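Local structure of Non-canonical purine NTP pyrophosphatase (Staphylococcus aureus, 4BNQ) at residues Lys100-Leu105 with Asp152-Val157; Phe74-Glu79 with Ala85-Glu90; Leu51-Ala56 with Met126-Phe131. The protein probably hydrolyses non-canonical purine nucleoside triphosphates such as XTP, dITP and ITP to their monophosphates and diphosphate, cleansing the nucleotide pool. One frame throughout, in Å; residues are numbered along the deposited sequence.

How the interactions relate
Interactions 1 and 2 adjoin, their centres about 10 Å apart: helix 94-104 carries 100-105 of interaction 1 and packs against the loops of interaction 2, with Leu101 CD1 3.5 Å from Leu76 CD1. Interaction 3 is remote, its centre about 31 Å from that of interaction 1 and about 25 Å from that of interaction 2. The sheet links interactions 1 and 3 through neighbouring strands 126-139 and 155-157. Each contact has a residue in or touching the predicted substrate site: Asp152, Tyr87 against Tyr151, and Lys52, which binds a phosphate ion. The side chain of Ile154, however, lies about 12 Å from those of Lys172 and His177.

Interaction 1: Lys100-Leu105 with Asp152-Val157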
ATOM      1  N   LYS A 100      -6.779 -27.802   5.464  1.00 33.45           N
ATOM      2  CA  LYS A 100      -6.691 -28.133   4.044  1.00 36.64           C
ATOM      3  C   LYS A 100      -5.500 -27.464   3.362  1.00 34.28           C
ATOM      4  O   LYS A 100      -4.677 -28.133   2.740  1.00 37.12           O
ATOM      5  CB  LYS A 100      -7.966 -27.757   3.305  1.00 32.74           C
ATOM      6  CG  LYS A 100      -7.905 -28.149   1.841  1.00 32.91           C
ATOM      7  CD  LYS A 100      -9.216 -27.820   1.138  1.00 35.81           C
ATOM      8  CE  LYS A 100      -9.138 -28.126  -0.344  1.00 33.35           C
ATOM      9  NZ  LYS A 100     -10.441 -27.835  -0.985  1.00 43.95           N
ATOM     10  N   LEU A 101      -5.405 -26.145   3.489  1.00 35.73           N
ATOM     11  CA  LEU A 101      -4.289 -25.417   2.900  1.00 33.12           C
ATOM     12  C   LEU A 101      -2.948 -25.963   3.378  1.00 31.94           C
ATOM     13  O   LEU A 101      -2.056 -26.186   2.574  1.00 30.29           O
ATOM     14  CB  LEU A 101      -4.397 -23.930   3.206  1.00 28.58           C
ATOM     15  CG  LEU A 101      -3.284 -23.098   2.572  1.00 30.85           C
ATOM     16  CD1 LEU A 101      -3.192 -23.380   1.095  1.00 33.70           C
ATOM     17  CD2 LEU A 101      -3.598 -21.643   2.779  1.00 38.70           C
ATOM     18  N   LEU A 102      -2.806 -26.196   4.679  1.00 29.14           N
ATOM     19  CA  LEU A 102      -1.557 -26.764   5.181  1.00 33.77           C
ATOM     20  C   LEU A 102      -1.248 -28.142   4.568  1.00 36.90           C
ATOM     21  O   LEU A 102      -0.119 -28.381   4.120  1.00 34.98           O
ATOM     22  CB  LEU A 102      -1.550 -26.819   6.710  1.00 32.59           C
ATOM     23  CG  LEU A 102      -1.383 -25.457   7.379  1.00 31.92           C
ATOM     24  CD1 LEU A 102      -1.450 -25.577   8.895  1.00 29.62           C
ATOM     25  CD2 LEU A 102      -0.054 -24.866   6.949  1.00 31.25           C
ATOM     26  N   ASN A 103      -2.244 -29.032   4.540  1.00 35.77           N
ATOM     27  CA  ASN A 103      -2.069 -30.370   3.967  1.00 38.56           C
ATOM     28  C   ASN A 103      -1.603 -30.304   2.530  1.00 40.11           C
ATOM     29  O   ASN A 103      -0.670 -31.009   2.139  1.00 38.81           O
ATOM     30  CB  ASN A 103      -3.367 -31.183   4.026  1.00 39.84           C
ATOM     31  CG  ASN A 103      -3.678 -31.688   5.420  1.00 45.02           C
ATOM     32  OD1 ASN A 103      -2.797 -31.744   6.276  1.00 52.17           O
ATOM     33  ND2 ASN A 103      -4.936 -32.076   5.652  1.00 46.89           N
ATOM     34  N   LYS A 104      -2.245 -29.439   1.752  1.00 34.35           N
ATOM     35  CA  LYS A 104      -1.877 -29.264   0.353  1.00 34.35           C
ATOM     36  C   LYS A 104      -0.466 -28.720   0.140  1.00 38.54           C
ATOM     37  O   LYS A 104       0.111 -28.913  -0.920  1.00 33.75           O
ATOM     38  CB  LYS A 104      -2.912 -28.404  -0.370  1.00 31.82           C
ATOM     39  CG  LYS A 104      -4.251 -29.091  -0.547  1.00 39.62           C
ATOM     40  CD  LYS A 104      -4.947 -28.626  -1.829  1.00 43.15           C
ATOM     41  CE  LYS A 104      -3.952 -28.486  -2.977  1.00 40.78           C
ATOM     42  NZ  LYS A 104      -4.604 -28.294  -4.308  1.00 54.92           N
ATOM     43  N   LEU A 105       0.096 -28.055   1.147  1.00 41.10           N
ATOM     44  CA  LEU A 105       1.473 -27.566   1.055  1.00 39.09           C
ATOM     45  C   LEU A 105       2.492 -28.426   1.836  1.00 43.29           C
ATOM     46  O   LEU A 105       3.613 -27.979   2.120  1.00 43.44           O
ATOM     47  CB  LEU A 105       1.537 -26.093   1.486  1.00 42.06           C
ATOM     48  CG  LEU A 105       1.011 -25.078   0.466  1.00 39.79           C
ATOM     49  CD1 LEU A 105       0.370 -23.911   1.192  1.00 41.33           C
ATOM     50  CD2 LEU A 105       2.104 -24.563  -0.488  1.00 26.40           C
ATOM     51  N   ASP A 152      -5.237 -15.892   9.308  1.00 29.64           N
ATOM     52  CA  ASP A 152      -4.266 -15.148  10.112  1.00 24.04           C
ATOM     53  C   ASP A 152      -3.176 -16.000  10.809  1.00 23.60           C
ATOM     54  O   ASP A 152      -1.996 -15.639  10.760  1.00 23.99           O
ATOM     55  CB  ASP A 152      -4.984 -14.226  11.105  1.00 22.30           C
ATOM     56  CG  ASP A 152      -5.602 -13.023  10.427  1.00 26.48           C
ATOM     57  OD1 ASP A 152      -5.399 -12.903   9.198  1.00 24.22           O
ATOM     58  OD2 ASP A 152      -6.273 -12.191  11.106  1.00 25.56           O
ATOM     59  N   PRO A 153      -3.555 -17.140  11.434  1.00 25.68           N
ATOM     60  CA  PRO A 153      -2.520 -17.855  12.201  1.00 22.50           C
ATOM     61  C   PRO A 153      -1.417 -18.525  11.370  1.00 26.00           C
ATOM     62  O   PRO A 153      -0.400 -18.940  11.931  1.00 24.62           O
ATOM     63  CB  PRO A 153      -3.315 -18.915  12.967  1.00 22.83           C
ATOM     64  CG  PRO A 153      -4.740 -18.398  12.979  1.00 28.39           C
ATOM     65  CD  PRO A 153      -4.894 -17.721  11.657  1.00 23.35           C
ATOM     66  N   ILE A 154      -1.600 -18.641  10.060  1.00 25.99           N
ATOM     67  CA  ILE A 154      -0.558 -19.261   9.244  1.00 25.78           C
ATOM     68  C   ILE A 154       0.043 -18.295   8.235  1.00 25.22           C
ATOM     69  O   ILE A 154       0.853 -18.686   7.400  1.00 26.15           O
ATOM     70  CB  ILE A 154      -1.070 -20.511   8.496  1.00 25.39           C
ATOM     71  CG1 ILE A 154      -2.043 -20.112   7.396  1.00 24.83           C
ATOM     72  CG2 ILE A 154      -1.702 -21.490   9.463  1.00 23.43           C
ATOM     73  CD1 ILE A 154      -2.543 -21.288   6.548  1.00 25.21           C
ATOM     74  N   PHE A 155      -0.361 -17.033   8.294  1.00 21.43           N
ATOM     75  CA  PHE A 155       0.206 -16.056   7.380  1.00 25.09           C
ATOM     76  C   PHE A 155       1.371 -15.299   8.047  1.00 27.19           C
ATOM     77  O   PHE A 155       1.168 -14.332   8.793  1.00 23.73           O
ATOM     78  CB  PHE A 155      -0.865 -15.079   6.880  1.00 29.19           C
ATOM     79  CG  PHE A 155      -0.428 -14.259   5.688  1.00 27.19           C
ATOM     80  CD1 PHE A 155      -0.640 -14.718   4.392  1.00 28.54           C
ATOM     81  CD2 PHE A 155       0.196 -13.035   5.860  1.00 24.01           C
ATOM     82  CE1 PHE A 155      -0.233 -13.965   3.290  1.00 28.08           C
ATOM     83  CE2 PHE A 155       0.601 -12.277   4.764  1.00 27.10           C
ATOM     84  CZ  PHE A 155       0.389 -12.747   3.478  1.00 29.83           C
ATOM     85  N   TYR A 156       2.588 -15.752   7.752  1.00 27.02           N
ATOM     86  CA  TYR A 156       3.806 -15.227   8.347  1.00 23.89           C
ATOM     87  C   TYR A 156       4.231 -13.994   7.570  1.00 26.98           C
ATOM     88  O   TYR A 156       4.279 -14.006   6.332  1.00 25.96           O
ATOM     89  CB  TYR A 156       4.898 -16.305   8.319  1.00 24.65           C
ATOM     90  CG  TYR A 156       6.247 -15.836   8.793  1.00 27.65           C
ATOM     91  CD1 TYR A 156       6.534 -15.743  10.145  1.00 30.37           C
ATOM     92  CD2 TYR A 156       7.238 -15.501   7.888  1.00 28.61           C
ATOM     93  CE1 TYR A 156       7.773 -15.301  10.585  1.00 31.42           C
ATOM     94  CE2 TYR A 156       8.487 -15.066   8.315  1.00 30.94           C
ATOM     95  CZ  TYR A 156       8.744 -14.967   9.664  1.00 29.51           C
ATOM     96  OH  TYR A 156       9.972 -14.551  10.098  1.00 33.63           O
ATOM     97  N   VAL A 157       4.514 -12.920   8.293  1.00 22.37           N
ATOM     98  CA  VAL A 157       4.905 -11.664   7.659  1.00 27.20           C
ATOM     99  C   VAL A 157       6.379 -11.390   7.940  1.00 27.06           C
ATOM    100  O   VAL A 157       6.709 -10.942   9.042  1.00 29.26           O
ATOM    101  CB  VAL A 157       4.067 -10.483   8.197  1.00 23.96           C
ATOM    102  CG1 VAL A 157       4.421  -9.205   7.467  1.00 18.69           C
ATOM    103  CG2 VAL A 157       2.560 -10.777   8.050  1.00 23.87           C
TER
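Ile154, the last residue of the short 3-10 turn leading into strand 155-157, meets Leu101 and Leu102 in a contact between helix 94-104 and this turn, part of the hydrophobic core beneath the helix. The contact is wholly apolar. Each branch of the isoleucine takes a different leucine: CD1 of Ile154, at the end of the longer branch, reaches CD2 of Leu101 at 3.9 Å, while CG2 of Ile154 lies against CD1 of Leu102 at 4.1 Å. The second methyl of Leu102, CD2, also faces Ile154 CD1, at 4.4 Å, so this leucine presents its forked end to both arms of the isoleucine.

Direction of approach separates the two pairs. Leu101 meets Ile154 at a slant, whereas Leu102 and Ile154 run past one another in opposite senses. Ile154 places CG1 between its backbone N and carbonyl carbon (chi1 70°), and the extended chi2 then carries CD1 toward the helix. Leu102 turns CG away from its carbonyl carbon (chi1 -73°), which brings its methyls within range although its CB does not point directly at the turn. The backbones remain well apart, with Leu102 CA and Ile154 CA separated by 8.6 Å, and the side chains bridge the interval.

The turn itself is held by the bond from Phe155 N to Asp152 O, 3.3 Å long. Asp152, a predicted substrate-binding residue, forms a salt bridge with Lys172 through OD2. Ile98, one helical turn before Leu102, packs on Pro153 and Ile154. Phe155 stacks on Phe115 of strand 112-123, joining strand 155-157 to the body of the sheet. Helix 94-104 rests on that antiparallel sheet through Leu101, on Leu71 and Val73 of strand 64-73, and through Leu102, on Ile139 of strand 126-139, which Ile154 touches as well.

Interaction 2: Phe74-Glu79 with Ala85-Glu90; sequences FALNGE and ARYAGE
Glu79 and Tyr87 supply the polar part of this contact between two loops that flank the short strand 79-80. The phenol OH of Tyr87 donates a weak hydrogen bond to Glu79 OE2, 3.3 Å long. OE2 approaches at the edge of the ring, in its plane and on the CE1 side, where it lies 3.8 Å from Tyr87 CE1. The two side chains cross at about a right angle, and the carboxylate plane is turned 74° from that of the ring. Tyr87 sends CG away from its backbone N (chi1 -167°), which aims the ring across the gap between the loops. Glu79 is extended beyond CG and brings its carboxylate to meet the hydroxyl. The other oxygen, OE1, has a long, weak ion pair with Lys104, which may favour the ionised form of the carboxylate.

Van der Waals contact is slight: Leu76 CD1 comes within 4.2 Å of Tyr87 OH, with the leucine and tyrosine side chains also crossing nearly perpendicularly. Leu76 and Glu79 are the first and last residues of a type I' beta turn, closed by the bond from Glu79 N to Leu76 O at 3.2 Å. The turn sets the two next to each other, and both lie near the hydroxyl. Asn77 and Gly78 occupy its two middle positions with positive phi.

Helix 94-104 lies alongside both loops. Leu76 packs on its Leu101; Lys100 makes a cation-pi contact with the Tyr87 ring and donates a hydrogen bond to Tyr87 O; Asn97 ties down the second loop through Ala85 O and Ala88 N. Tyr87 also touches Tyr151, a predicted substrate-binding residue. On the sheet side, Phe74 directly follows strand 64-73, and Glu79 is joined to Val73 of that strand by backbone hydrogen bonding.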
ATOM      1  N   PHE A  74       1.336 -18.780  -4.024  1.00 33.57           N
ATOM      2  CA  PHE A  74       2.123 -18.972  -5.241  1.00 40.99           C
ATOM      3  C   PHE A  74       2.171 -20.444  -5.690  1.00 39.84           C
ATOM      4  O   PHE A  74       1.682 -20.791  -6.769  1.00 41.74           O
ATOM      5  CB  PHE A  74       3.542 -18.407  -5.045  1.00 41.80           C
ATOM      6  CG  PHE A  74       4.381 -18.392  -6.310  1.00 52.31           C
ATOM      7  CD1 PHE A  74       4.876 -19.576  -6.860  1.00 51.41           C
ATOM      8  CD2 PHE A  74       4.685 -17.195  -6.942  1.00 52.30           C
ATOM      9  CE1 PHE A  74       5.635 -19.565  -8.021  1.00 47.97           C
ATOM     10  CE2 PHE A  74       5.450 -17.182  -8.100  1.00 52.41           C
ATOM     11  CZ  PHE A  74       5.924 -18.372  -8.636  1.00 53.02           C
ATOM     12  N   ALA A  75       2.719 -21.308  -4.845  1.00 36.94           N
ATOM     13  CA  ALA A  75       2.856 -22.728  -5.188  1.00 38.51           C
ATOM     14  C   ALA A  75       1.555 -23.421  -5.608  1.00 40.90           C
ATOM     15  O   ALA A  75       1.598 -24.508  -6.167  1.00 43.03           O
ATOM     16  CB  ALA A  75       3.526 -23.498  -4.054  1.00 32.87           C
ATOM     17  N   LEU A  76       0.405 -22.811  -5.339  1.00 38.48           N
ATOM     18  CA  LEU A  76      -0.856 -23.415  -5.753  1.00 34.65           C
ATOM     19  C   LEU A  76      -1.496 -22.595  -6.853  1.00 38.09           C
ATOM     20  O   LEU A  76      -2.715 -22.625  -7.013  1.00 39.23           O
ATOM     21  CB  LEU A  76      -1.813 -23.522  -4.572  1.00 36.46           C
ATOM     22  CG  LEU A  76      -1.254 -24.134  -3.286  1.00 35.27           C
ATOM     23  CD1 LEU A  76      -2.335 -24.176  -2.222  1.00 35.15           C
ATOM     24  CD2 LEU A  76      -0.707 -25.533  -3.537  1.00 39.34           C
ATOM     25  N   ASN A  77      -0.656 -21.882  -7.608  1.00 41.85           N
ATOM     26  CA  ASN A  77      -1.083 -20.871  -8.590  1.00 47.07           C
ATOM     27  C   ASN A  77      -2.359 -20.079  -8.220  1.00 46.58           C
ATOM     28  O   ASN A  77      -3.312 -19.994  -9.003  1.00 42.98           O
ATOM     29  CB  ASN A  77      -1.117 -21.428 -10.032  1.00 48.12           C
ATOM     30  CG  ASN A  77      -2.162 -22.510 -10.227  1.00 55.23           C
ATOM     31  OD1 ASN A  77      -3.268 -22.242 -10.702  1.00 60.07           O
ATOM     32  ND2 ASN A  77      -1.810 -23.746  -9.881  1.00 59.97           N
ATOM     33  N   GLY A  78      -2.356 -19.495  -7.021  1.00 39.37           N
ATOM     34  CA  GLY A  78      -3.402 -18.574  -6.623  1.00 38.22           C
ATOM     35  C   GLY A  78      -4.512 -19.165  -5.777  1.00 36.75           C
ATOM     36  O   GLY A  78      -5.454 -18.458  -5.421  1.00 39.51           O
ATOM     37  N   GLU A  79      -4.440 -20.447  -5.450  1.00 34.67           N
ATOM     38  CA  GLU A  79      -5.424 -20.977  -4.507  1.00 38.63           C
ATOM     39  C   GLU A  79      -5.078 -20.420  -3.140  1.00 33.38           C
ATOM     40  O   GLU A  79      -3.918 -20.117  -2.877  1.00 31.68           O
ATOM     41  CB  GLU A  79      -5.374 -22.501  -4.421  1.00 36.63           C
ATOM     42  CG  GLU A  79      -5.989 -23.273  -5.565  1.00 44.83           C
ATOM     43  CD  GLU A  79      -5.812 -24.778  -5.367  1.00 50.10           C
ATOM     44  OE1 GLU A  79      -4.769 -25.341  -5.799  1.00 47.87           O
ATOM     45  OE2 GLU A  79      -6.706 -25.387  -4.740  1.00 52.26           O
ATOM     46  N   ALA A  85     -12.834 -18.247   1.574  1.00 28.25           N
ATOM     47  CA  ALA A  85     -13.767 -18.363   2.714  1.00 35.55           C
ATOM     48  C   ALA A  85     -14.363 -19.760   2.911  1.00 39.56           C
ATOM     49  O   ALA A  85     -14.671 -20.163   4.039  1.00 41.70           O
ATOM     50  CB  ALA A  85     -14.883 -17.321   2.621  1.00 24.99           C
ATOM     51  N   ARG A  86     -14.523 -20.493   1.814  1.00 39.02           N
ATOM     52  CA  ARG A  86     -15.225 -21.771   1.849  1.00 42.03           C
ATOM     53  C   ARG A  86     -14.333 -22.859   1.270  1.00 37.46           C
ATOM     54  O   ARG A  86     -14.813 -23.873   0.774  1.00 43.60           O
ATOM     55  CB  ARG A  86     -16.543 -21.667   1.066  1.00 44.45           C
ATOM     56  CG  ARG A  86     -16.339 -21.126  -0.345  1.00 51.77           C
ATOM     57  CD  ARG A  86     -17.613 -21.097  -1.190  1.00 61.65           C
ATOM     58  NE  ARG A  86     -17.288 -20.783  -2.586  1.00 66.15           N
ATOM     59  CZ  ARG A  86     -17.243 -19.550  -3.095  1.00 69.17           C
ATOM     60  NH1 ARG A  86     -17.528 -18.496  -2.336  1.00 73.55           N
ATOM     61  NH2 ARG A  86     -16.925 -19.368  -4.372  1.00 65.66           N
ATOM     62  N   TYR A  87     -13.029 -22.635   1.364  1.00 39.42           N
ATOM     63  CA  TYR A  87     -12.023 -23.530   0.805  1.00 37.16           C
ATOM     64  C   TYR A  87     -12.264 -25.007   1.129  1.00 35.53           C
ATOM     65  O   TYR A  87     -12.135 -25.876   0.264  1.00 37.60           O
ATOM     66  CB  TYR A  87     -10.640 -23.094   1.310  1.00 33.90           C
ATOM     67  CG  TYR A  87      -9.478 -23.720   0.577  1.00 32.00           C
ATOM     68  CD1 TYR A  87      -9.495 -23.853  -0.807  1.00 31.16           C
ATOM     69  CD2 TYR A  87      -8.345 -24.143   1.261  1.00 31.69           C
ATOM     70  CE1 TYR A  87      -8.417 -24.415  -1.489  1.00 30.58           C
ATOM     71  CE2 TYR A  87      -7.267 -24.709   0.586  1.00 29.18           C
ATOM     72  CZ  TYR A  87      -7.309 -24.837  -0.788  1.00 30.94           C
ATOM     73  OH  TYR A  87      -6.247 -25.399  -1.463  1.00 37.25           O
ATOM     74  N   ALA A  88     -12.601 -25.296   2.380  1.00 35.88           N
ATOM     75  CA  ALA A  88     -12.708 -26.686   2.813  1.00 36.92           C
ATOM     76  C   ALA A  88     -14.146 -27.197   2.773  1.00 36.17           C
ATOM     77  O   ALA A  88     -14.379 -28.396   2.903  1.00 36.18           O
ATOM     78  CB  ALA A  88     -12.112 -26.868   4.208  1.00 36.09           C
ATOM     79  N   GLY A  89     -15.099 -26.283   2.595  1.00 39.03           N
ATOM     80  CA  GLY A  89     -16.505 -26.637   2.530  1.00 42.00           C
ATOM     81  C   GLY A  89     -17.404 -25.434   2.710  1.00 48.68           C
ATOM     82  O   GLY A  89     -16.923 -24.335   2.965  1.00 47.46           O
ATOM     83  N   GLU A  90     -18.711 -25.647   2.601  1.00 50.14           N
ATOM     84  CA  GLU A  90     -19.684 -24.561   2.669  1.00 50.32           C
ATOM     85  C   GLU A  90     -19.982 -24.081   4.084  1.00 52.36           C
ATOM     86  O   GLU A  90     -20.498 -22.977   4.277  1.00 52.14           O
ATOM     87  CB  GLU A  90     -20.986 -24.968   1.968  1.00 57.84           C
ATOM     88  CG  GLU A  90     -20.838 -25.178   0.462  1.00 61.66           C
ATOM     89  CD  GLU A  90     -20.371 -23.920  -0.255  1.00 63.32           C
ATOM     90  OE1 GLU A  90     -20.794 -22.816   0.156  1.00 62.52           O
ATOM     91  OE2 GLU A  90     -19.580 -24.034  -1.221  1.00 61.82           O
TER

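Interaction 3: Leu51-Ala56 with Met126-Phe131. With PO4 (phosphate ion), chain C.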
ATOM      1  N   LEU A  51     -21.141  -6.932  -5.663  1.00 24.15           N
ATOM      2  CA  LEU A  51     -22.447  -7.536  -5.456  1.00 29.63           C
ATOM      3  C   LEU A  51     -22.918  -7.240  -4.031  1.00 27.43           C
ATOM      4  O   LEU A  51     -24.081  -6.914  -3.803  1.00 28.56           O
ATOM      5  CB  LEU A  51     -22.405  -9.056  -5.728  1.00 28.22           C
ATOM      6  CG  LEU A  51     -22.250  -9.546  -7.178  1.00 27.26           C
ATOM      7  CD1 LEU A  51     -21.844 -11.021  -7.207  1.00 27.44           C
ATOM      8  CD2 LEU A  51     -23.540  -9.360  -7.962  1.00 29.71           C
ATOM      9  N   LYS A  52     -22.016  -7.326  -3.063  1.00 26.56           N
ATOM     10  CA  LYS A  52     -22.438  -7.095  -1.684  1.00 25.48           C
ATOM     11  C   LYS A  52     -22.777  -5.635  -1.413  1.00 26.28           C
ATOM     12  O   LYS A  52     -23.824  -5.352  -0.831  1.00 23.71           O
ATOM     13  CB  LYS A  52     -21.428  -7.671  -0.676  1.00 25.69           C
ATOM     14  CG  LYS A  52     -21.432  -9.227  -0.641  1.00 30.33           C
ATOM     15  CD  LYS A  52     -20.349  -9.819   0.274  1.00 27.24           C
ATOM     16  CE  LYS A  52     -18.956  -9.608  -0.303  1.00 27.64           C
ATOM     17  NZ  LYS A  52     -17.934 -10.444   0.382  1.00 26.43           N
ATOM     18  N   SER A  53     -21.922  -4.707  -1.853  1.00 23.56           N
ATOM     19  CA  SER A  53     -22.158  -3.291  -1.558  1.00 25.48           C
ATOM     20  C   SER A  53     -23.400  -2.767  -2.268  1.00 26.17           C
ATOM     21  O   SER A  53     -24.205  -2.046  -1.669  1.00 25.18           O
ATOM     22  CB  SER A  53     -20.947  -2.425  -1.914  1.00 24.60           C
ATOM     23  OG  SER A  53     -20.678  -2.519  -3.293  1.00 24.01           O
ATOM     24  N   GLU A  54     -23.564  -3.129  -3.539  1.00 27.73           N
ATOM     25  CA  GLU A  54     -24.738  -2.688  -4.290  1.00 29.29           C
ATOM     26  C   GLU A  54     -26.034  -3.231  -3.693  1.00 28.72           C
ATOM     27  O   GLU A  54     -27.040  -2.516  -3.605  1.00 28.78           O
ATOM     28  CB  GLU A  54     -24.591  -3.010  -5.782  1.00 27.30           C
ATOM     29  CG  GLU A  54     -23.562  -2.096  -6.416  1.00 27.76           C
ATOM     30  CD  GLU A  54     -23.443  -2.234  -7.922  1.00 32.60           C
ATOM     31  OE1 GLU A  54     -24.020  -3.187  -8.505  1.00 31.36           O
ATOM     32  OE2 GLU A  54     -22.734  -1.391  -8.524  1.00 31.54           O
ATOM     33  N   ALA A  55     -25.997  -4.475  -3.231  1.00 26.86           N
ATOM     34  CA  ALA A  55     -27.203  -5.073  -2.663  1.00 30.23           C
ATOM     35  C   ALA A  55     -27.623  -4.378  -1.364  1.00 28.78           C
ATOM     36  O   ALA A  55     -28.809  -4.096  -1.164  1.00 27.57           O
ATOM     37  CB  ALA A  55     -27.025  -6.577  -2.453  1.00 27.45           C
ATOM     38  N   ALA A  56     -26.658  -4.079  -0.493  1.00 27.51           N
ATOM     39  CA  ALA A  56     -26.967  -3.401   0.768  1.00 24.74           C
ATOM     40  C   ALA A  56     -27.462  -1.993   0.487  1.00 25.80           C
ATOM     41  O   ALA A  56     -28.416  -1.517   1.105  1.00 26.13           O
ATOM     42  CB  ALA A  56     -25.756  -3.354   1.663  1.00 24.19           C
ATOM     43  N   MET A 126     -23.861   7.704  -6.465  1.00 44.17           N
ATOM     44  CA  MET A 126     -22.542   7.497  -7.068  1.00 35.91           C
ATOM     45  C   MET A 126     -22.555   6.178  -7.812  1.00 37.29           C
ATOM     46  O   MET A 126     -23.334   5.288  -7.473  1.00 40.78           O
ATOM     47  CB  MET A 126     -21.473   7.440  -5.988  1.00 32.88           C
ATOM     48  CG  MET A 126     -21.688   6.281  -5.019  1.00 37.46           C
ATOM     49  SD  MET A 126     -20.528   6.261  -3.650  1.00 31.94           S
ATOM     50  CE  MET A 126     -18.992   6.095  -4.562  1.00 29.44           C
ATOM     51  N   GLU A 127     -21.723   6.058  -8.842  1.00 38.03           N
ATOM     52  CA  GLU A 127     -21.428   4.751  -9.416  1.00 42.62           C
ATOM     53  C   GLU A 127     -20.549   4.008  -8.426  1.00 38.12           C
ATOM     54  O   GLU A 127     -19.780   4.621  -7.685  1.00 36.33           O
ATOM     55  CB  GLU A 127     -20.677   4.887 -10.736  1.00 44.86           C
ATOM     56  CG  GLU A 127     -21.544   5.332 -11.894  1.00 57.35           C
ATOM     57  CD  GLU A 127     -20.766   5.412 -13.194  1.00 68.30           C
ATOM     58  OE1 GLU A 127     -19.632   4.880 -13.246  1.00 71.67           O
ATOM     59  OE2 GLU A 127     -21.286   6.009 -14.160  1.00 71.39           O
ATOM     60  N   THR A 128     -20.655   2.689  -8.408  1.00 31.98           N
ATOM     61  CA  THR A 128     -19.855   1.914  -7.479  1.00 31.10           C
ATOM     62  C   THR A 128     -18.367   2.088  -7.745  1.00 32.76           C
ATOM     63  O   THR A 128     -17.929   2.097  -8.899  1.00 32.23           O
ATOM     64  CB  THR A 128     -20.215   0.443  -7.544  1.00 29.66           C
ATOM     65  OG1 THR A 128     -21.571   0.280  -7.097  1.00 29.99           O
ATOM     66  CG2 THR A 128     -19.281  -0.361  -6.653  1.00 26.84           C
ATOM     67  N   LYS A 129     -17.586   2.233  -6.675  1.00 31.10           N
ATOM     68  CA  LYS A 129     -16.145   2.376  -6.817  1.00 29.14           C
ATOM     69  C   LYS A 129     -15.387   1.310  -5.995  1.00 32.08           C
ATOM     70  O   LYS A 129     -15.788   0.983  -4.869  1.00 28.78           O
ATOM     71  CB  LYS A 129     -15.734   3.809  -6.450  1.00 34.57           C
ATOM     72  CG  LYS A 129     -14.309   4.149  -6.847  1.00 44.53           C
ATOM     73  CD  LYS A 129     -13.951   3.636  -8.254  1.00 42.31           C
ATOM     74  CE  LYS A 129     -12.424   3.635  -8.467  1.00 47.24           C
ATOM     75  NZ  LYS A 129     -11.792   4.975  -8.253  1.00 47.72           N
ATOM     76  N   VAL A 130     -14.316   0.754  -6.571  1.00 30.46           N
ATOM     77  CA  VAL A 130     -13.553  -0.325  -5.932  1.00 28.91           C
ATOM     78  C   VAL A 130     -12.101   0.055  -5.639  1.00 33.32           C
ATOM     79  O   VAL A 130     -11.487   0.811  -6.396  1.00 34.10           O
ATOM     80  CB  VAL A 130     -13.546  -1.608  -6.794  1.00 34.35           C
ATOM     81  CG1 VAL A 130     -14.950  -2.129  -6.954  1.00 31.70           C
ATOM     82  CG2 VAL A 130     -12.916  -1.332  -8.162  1.00 33.32           C
ATOM     83  N   PHE A 131     -11.555  -0.488  -4.548  1.00 31.52           N
ATOM     84  CA  PHE A 131     -10.171  -0.228  -4.148  1.00 29.22           C
ATOM     85  C   PHE A 131      -9.480  -1.505  -3.667  1.00 30.85           C
ATOM     86  O   PHE A 131     -10.032  -2.244  -2.847  1.00 30.91           O
ATOM     87  CB  PHE A 131     -10.135   0.798  -3.022  1.00 29.45           C
ATOM     88  CG  PHE A 131     -10.948   2.028  -3.294  1.00 29.81           C
ATOM     89  CD1 PHE A 131     -12.308   2.059  -3.020  1.00 28.39           C
ATOM     90  CD2 PHE A 131     -10.356   3.158  -3.817  1.00 27.76           C
ATOM     91  CE1 PHE A 131     -13.051   3.201  -3.260  1.00 28.73           C
ATOM     92  CE2 PHE A 131     -11.108   4.297  -4.064  1.00 30.49           C
ATOM     93  CZ  PHE A 131     -12.443   4.322  -3.786  1.00 28.43           C
TER
HETATM   94  P   PO4 C 800     -18.342 -11.354   3.835  1.00 32.85           P
HETATM   95  O1  PO4 C 800     -17.644  -9.995   3.915  1.00 29.65           O
HETATM   96  O2  PO4 C 800     -17.454 -12.415   4.441  1.00 35.86           O
HETATM   97  O3  PO4 C 800     -18.581 -11.692   2.374  1.00 37.39           O
HETATM   98  O4  PO4 C 800     -19.657 -11.309   4.561  1.00 29.01           O
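Thr128 brings its OG1 alongside the end of Glu54, on the CG side of OE2 and 3.2 Å from Glu54 CG, and gives a hydrogen bond to Glu54 OE2; the refined separation of 2.5 Å is very short and its exact value is doubtful. The side chains meet at a slant, joining helix 45-60 to strand 126-139. Glu54 starts from a CB that does not face the strand, but its chain, extended past CG (chi2 -174°), carries the carboxylate there. The methyl of Thr128 points elsewhere: CG2 packs 4.2 Å from Ser53 OG, which is hydrogen-bonded to Ser120 and Ser122 of strand 112-123. From another side of the helix, Lys52 NZ bonds to phosphate O3, again at a doubtfully short 2.4 Å, and forms a salt bridge with Asp68, the predicted proton acceptor. Ser8, Asn9 and Lys13 hold the same ion, probably from the crystallisation liquor but consistent with a substrate-phosphate site. Chemically, hydroxyls and one carboxylate fasten the helix to the sheet, while a lysine serves the anion. Thr128 OG1 also bonds to Ser122 OG, independently of the doubtful distance, and this may limit rotation of the threonine.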